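Local coordinates for protein exoglucanase A (Cellulomonas fimi, PDB 7CBD) that hydrolyses 1,4-beta-glucosidic linkages of cellulose with inversion of anomeric configuration, releasing cellobiose from the non-reducing chain ends, through this family 6 catalytic domain, at residues V92-P97 / T145-S150; N189-G194 / D227-D232. All blocks are in the same frame, centred on the assembly; numbering follows the deposited sequence.

Overall arrangement
From the N terminus, strand 87-93 runs into 92-97; the chain then passes through helix 114-132 and returns along strand 141-146, so that interaction 1 closes a beta-alpha-beta crossover. Helix 161-182 follows before strand 187-192 reaches 189-194, and the helical connection ending at 227-232 closes a second crossover, interaction 2. The two loops neither nest nor cross: they stand in series, with centres about 11 Å apart. Strands 141-146 and 187-192 are sheet neighbours, and Ile146 N lies 2.8 Å from Tyr190 O, a probable hydrogen bond between the contacts. Together they span four successive parallel strands of the distorted barrel of the family 6 catalytic domain.

Interaction 1. Residues V92-P97 / T145-S150; sequences VIYDLP and TIEPDS
Val92 and Ile93 pair in parallel with Thr145 and Ile146, and two backbone bonds document the pairing. Ile93 N donates to Thr145 O at 2.9 Å, nearly straight. Glu147 N reaches Ile93 O at 2.7 Å, more bent at 136°. Past the strand ends the Glu147 carboxylate takes over. Its OE2 accepts from Asp95 N at 2.9 Å through the syn lone pair, with an N-H...O angle of 173°, while OE1 receives a weak bond from Leu96 N. The glutamate side chain folds at chi2 (-73°), which turns the acid back alongside the 94-96 backbone, and Tyr120 OH bonds OE2 as well, so two donors grip that oxygen. Within its own segment, Ser150 OG donates to Glu147 O at 2.7 Å, bridging over Asp149, the probable proton donor.

Van der Waals packing fills in around these bonds. Leu96 CG lies against the carboxylate carbon, 3.4 Å from Glu147 CD, and its CD1 touches Ser150 CB. Pro148 CD meets Tyr94 CD1 at 3.7 Å. In a polar-aromatic contact, Pro148 O sits at the edge of the tyrosine ring, near its plane, 3.3 Å from Tyr94 CE1. The hydroxyl of that ring bonds Asp100. Ile93 and Ile146 lie side by side on the face covered by Leu181 of helix 161-182, with helix 114-132 also against Ile93; Val92 bonds strand 52-54, and Ile146 bonds strand 187-192.

Interaction 2. Residues N189-G194 / D227-D232; sequences NYIDIG and DGFVSD
Two adjacent parallel strands of the family 6 distorted barrel meet here, their parallel pairing established by the register Tyr190-Gly228, Ile191-Phe229, Asp192-Val230. The axes of 189-192 and 228-231 approach to 4.1 Å and diverge by 44°. Three bonds form the central ladder: Ile191 N to Gly228 O, Val230 N to Ile191 O and Ile193 N to Val230 O, each 2.9 Å. At the start, Asn189 O accepts from both Asp227 N and Gly228 N, while Asp227 OD2 takes Asn189 N at 2.8 Å through its anti lone pair; OD1 of this carboxylate bonds His5. At the far end Asp232 N donates to Gly194 O, and Asp192 OD2 accepts Gly194 N from above the carboxylate plane, 2.9 Å, in an Asx turn. The Asp192 side chain is about 6 Å from that of Asp149, the probable proton donor.

Side chains sort by face. The Tyr190 ring lies with one face over Gly228 N, its CE1 3.9 Å from Gly228 CA; its hydroxyl bonds Asp359. On the other face Phe229 lies alongside Ile191, CD1 to CB 3.8 Å, and is crossed at about a right angle by Ile193. There CG1 sits between backbone N and carbonyl carbon (chi1 61°), which puts Ile193 CG2 opposite the carbonyl carbon and 3.4 Å from Phe229 CD1. Helix 161-182 packs on Ile191 and helix 270-283 on Ile193 and Phe229, while strands 141-146 and 291-295 continue the sheet on either side.

Interaction 1. Residues V92-P97 / T145-S150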
# COMPACT_ATOMS: atom_id res chain seq x y z
N VAL A 92 -0.40 -6.07 -8.04
CA VAL A 92 -0.12 -4.63 -8.13
C VAL A 92 0.39 -4.29 -9.52
O VAL A 92 1.41 -4.83 -9.97
CB VAL A 92 0.86 -4.14 -7.06
CG1 VAL A 92 0.82 -2.61 -7.01
CG2 VAL A 92 0.49 -4.72 -5.70
N ILE A 93 -0.32 -3.38 -10.18
CA ILE A 93 0.04 -2.82 -11.47
C ILE A 93 0.83 -1.55 -11.17
O ILE A 93 0.29 -0.61 -10.57
CB ILE A 93 -1.24 -2.51 -12.27
CG1 ILE A 93 -2.14 -3.75 -12.36
CG2 ILE A 93 -0.91 -1.95 -13.65
CD1 ILE A 93 -1.49 -4.95 -13.03
N TYR A 94 2.11 -1.52 -11.53
CA TYR A 94 3.01 -0.48 -11.02
C TYR A 94 4.19 -0.27 -11.96
O TYR A 94 5.33 -0.60 -11.61
CB TYR A 94 3.51 -0.85 -9.62
CG TYR A 94 4.26 0.23 -8.85
CD1 TYR A 94 3.81 1.54 -8.80
CD2 TYR A 94 5.41 -0.10 -8.14
CE1 TYR A 94 4.50 2.51 -8.09
CE2 TYR A 94 6.10 0.86 -7.42
CZ TYR A 94 5.64 2.16 -7.39
OH TYR A 94 6.34 3.10 -6.66
N ASP A 95 3.93 0.29 -13.15
CA ASP A 95 5.04 0.55 -14.06
C ASP A 95 4.77 1.72 -15.01
O ASP A 95 5.30 1.73 -16.12
CB ASP A 95 5.43 -0.71 -14.85
CG ASP A 95 6.88 -0.70 -15.30
OD1 ASP A 95 7.70 0.08 -14.76
OD2 ASP A 95 7.19 -1.50 -16.20
N LEU A 96 4.01 2.73 -14.58
CA LEU A 96 3.66 3.81 -15.49
C LEU A 96 4.91 4.51 -16.02
O LEU A 96 5.92 4.62 -15.32
CB LEU A 96 2.81 4.87 -14.79
CG LEU A 96 1.32 4.57 -14.73
CD1 LEU A 96 0.66 5.49 -13.74
CD2 LEU A 96 0.66 4.69 -16.08
N PRO A 97 4.85 5.03 -17.25
CA PRO A 97 5.90 5.95 -17.69
C PRO A 97 6.01 7.11 -16.71
O PRO A 97 5.00 7.64 -16.24
CB PRO A 97 5.40 6.42 -19.07
CG PRO A 97 4.43 5.35 -19.50
CD PRO A 97 3.77 4.89 -18.24
N THR A 145 -4.53 -3.75 -7.80
CA THR A 145 -4.26 -2.41 -7.29
C THR A 145 -3.60 -1.61 -8.42
O THR A 145 -2.53 -1.99 -8.90
CB THR A 145 -3.35 -2.48 -6.06
OG1 THR A 145 -4.09 -2.98 -4.94
CG2 THR A 145 -2.82 -1.09 -5.71
N ILE A 146 -4.24 -0.52 -8.84
CA ILE A 146 -3.87 0.18 -10.06
C ILE A 146 -2.97 1.37 -9.71
O ILE A 146 -3.44 2.41 -9.25
CB ILE A 146 -5.09 0.64 -10.87
CG1 ILE A 146 -6.07 -0.50 -11.13
CG2 ILE A 146 -4.64 1.28 -12.18
CD1 ILE A 146 -5.49 -1.65 -11.91
N GLU A 147 -1.67 1.20 -9.96
CA GLU A 147 -0.65 2.24 -10.03
C GLU A 147 -0.56 3.12 -8.78
O GLU A 147 -0.94 4.30 -8.80
CB GLU A 147 -0.78 3.05 -11.32
CG GLU A 147 -0.54 2.22 -12.57
CD GLU A 147 0.91 1.82 -12.81
OE1 GLU A 147 1.82 2.35 -12.13
OE2 GLU A 147 1.16 0.96 -13.69
N PRO A 148 -0.02 2.58 -7.69
CA PRO A 148 0.28 3.41 -6.52
C PRO A 148 1.14 4.62 -6.89
O PRO A 148 1.91 4.58 -7.85
CB PRO A 148 1.04 2.45 -5.60
CG PRO A 148 0.57 1.08 -6.01
CD PRO A 148 0.36 1.17 -7.50
N ASP A 149 0.99 5.70 -6.12
CA ASP A 149 1.83 6.89 -6.28
C ASP A 149 1.75 7.49 -7.68
O ASP A 149 2.76 7.90 -8.25
CB ASP A 149 3.28 6.61 -5.88
CG ASP A 149 4.11 7.87 -5.80
OD1 ASP A 149 3.54 8.94 -5.49
OD2 ASP A 149 5.33 7.80 -6.08
N SER A 150 0.54 7.55 -8.25
CA SER A 150 0.40 8.08 -9.61
C SER A 150 -0.49 9.31 -9.65
O SER A 150 -0.02 10.44 -9.44
CB SER A 150 -0.06 6.99 -10.59
OG SER A 150 -1.36 6.49 -10.28

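Interaction 2. Residues N189-G194 / D227-D232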
# COMPACT_ATOMS: atom_id res chain seq x y z
N ASN A 189 -10.75 -3.81 -10.28
CA ASN A 189 -9.76 -2.74 -10.33
C ASN A 189 -9.94 -1.82 -9.13
O ASN A 189 -11.00 -1.19 -8.98
CB ASN A 189 -9.92 -1.93 -11.61
CG ASN A 189 -9.53 -2.72 -12.83
OD1 ASN A 189 -8.66 -3.59 -12.78
ND2 ASN A 189 -10.19 -2.44 -13.95
N TYR A 190 -8.90 -1.71 -8.31
CA TYR A 190 -8.88 -0.82 -7.16
C TYR A 190 -7.85 0.27 -7.43
O TYR A 190 -6.64 0.01 -7.45
CB TYR A 190 -8.55 -1.59 -5.88
CG TYR A 190 -9.71 -2.42 -5.39
CD1 TYR A 190 -10.61 -1.91 -4.47
CD2 TYR A 190 -9.92 -3.72 -5.86
CE1 TYR A 190 -11.70 -2.66 -4.01
CE2 TYR A 190 -11.01 -4.49 -5.42
CZ TYR A 190 -11.88 -3.95 -4.49
OH TYR A 190 -12.95 -4.69 -4.04
N ILE A 191 -8.34 1.49 -7.67
CA ILE A 191 -7.48 2.62 -7.96
C ILE A 191 -6.81 3.10 -6.67
O ILE A 191 -7.47 3.25 -5.63
CB ILE A 191 -8.29 3.74 -8.63
CG1 ILE A 191 -8.56 3.40 -10.11
CG2 ILE A 191 -7.61 5.10 -8.47
CD1 ILE A 191 -7.39 3.70 -11.03
N ASP A 192 -5.51 3.35 -6.73
CA ASP A 192 -4.80 3.84 -5.56
C ASP A 192 -5.22 5.27 -5.24
O ASP A 192 -5.33 6.12 -6.14
CB ASP A 192 -3.30 3.81 -5.82
CG ASP A 192 -2.52 4.25 -4.62
OD1 ASP A 192 -2.23 3.37 -3.79
OD2 ASP A 192 -2.23 5.46 -4.50
N ILE A 193 -5.43 5.55 -3.95
CA ILE A 193 -5.83 6.90 -3.53
C ILE A 193 -4.88 7.49 -2.49
O ILE A 193 -5.28 8.30 -1.65
CB ILE A 193 -7.31 6.96 -3.08
CG1 ILE A 193 -7.57 6.05 -1.88
CG2 ILE A 193 -8.22 6.65 -4.24
CD1 ILE A 193 -8.82 6.43 -1.11
N GLY A 194 -3.60 7.13 -2.56
CA GLY A 194 -2.67 7.74 -1.62
C GLY A 194 -3.08 7.41 -0.19
O GLY A 194 -3.52 6.30 0.11
N ASP A 227 -13.69 -0.62 -9.73
CA ASP A 227 -14.52 -1.29 -8.73
C ASP A 227 -14.41 -0.65 -7.35
O ASP A 227 -15.37 -0.71 -6.57
CB ASP A 227 -14.12 -2.76 -8.67
CG ASP A 227 -14.46 -3.48 -9.95
OD1 ASP A 227 -15.65 -3.78 -10.17
OD2 ASP A 227 -13.54 -3.72 -10.75
N GLY A 228 -13.28 -0.04 -7.04
CA GLY A 228 -13.08 0.52 -5.73
C GLY A 228 -11.76 1.25 -5.67
O GLY A 228 -11.11 1.49 -6.69
N PHE A 229 -11.36 1.58 -4.44
CA PHE A 229 -10.19 2.41 -4.19
C PHE A 229 -9.41 1.84 -3.02
O PHE A 229 -10.00 1.26 -2.11
CB PHE A 229 -10.63 3.85 -3.92
CG PHE A 229 -11.37 4.46 -5.08
CD1 PHE A 229 -10.68 5.18 -6.04
CD2 PHE A 229 -12.74 4.27 -5.23
CE1 PHE A 229 -11.35 5.70 -7.14
CE2 PHE A 229 -13.40 4.79 -6.32
CZ PHE A 229 -12.71 5.51 -7.27
N VAL A 230 -8.09 2.01 -3.03
CA VAL A 230 -7.24 1.47 -1.97
C VAL A 230 -6.32 2.57 -1.44
O VAL A 230 -5.67 3.28 -2.22
CB VAL A 230 -6.45 0.22 -2.43
CG1 VAL A 230 -5.66 0.47 -3.71
CG2 VAL A 230 -5.56 -0.30 -1.31
N SER A 231 -6.28 2.71 -0.11
CA SER A 231 -5.44 3.70 0.54
C SER A 231 -4.30 3.05 1.32
O SER A 231 -4.34 1.85 1.63
CB SER A 231 -6.25 4.62 1.46
OG SER A 231 -6.41 4.06 2.76
N ASP A 232 -3.29 3.86 1.60
CA ASP A 232 -2.16 3.52 2.47
C ASP A 232 -1.22 2.51 1.84
O ASP A 232 -0.38 1.94 2.56
CB ASP A 232 -2.63 3.01 3.84
CG ASP A 232 -1.88 3.62 5.02
OD1 ASP A 232 -1.12 4.59 4.85
OD2 ASP A 232 -2.10 3.10 6.15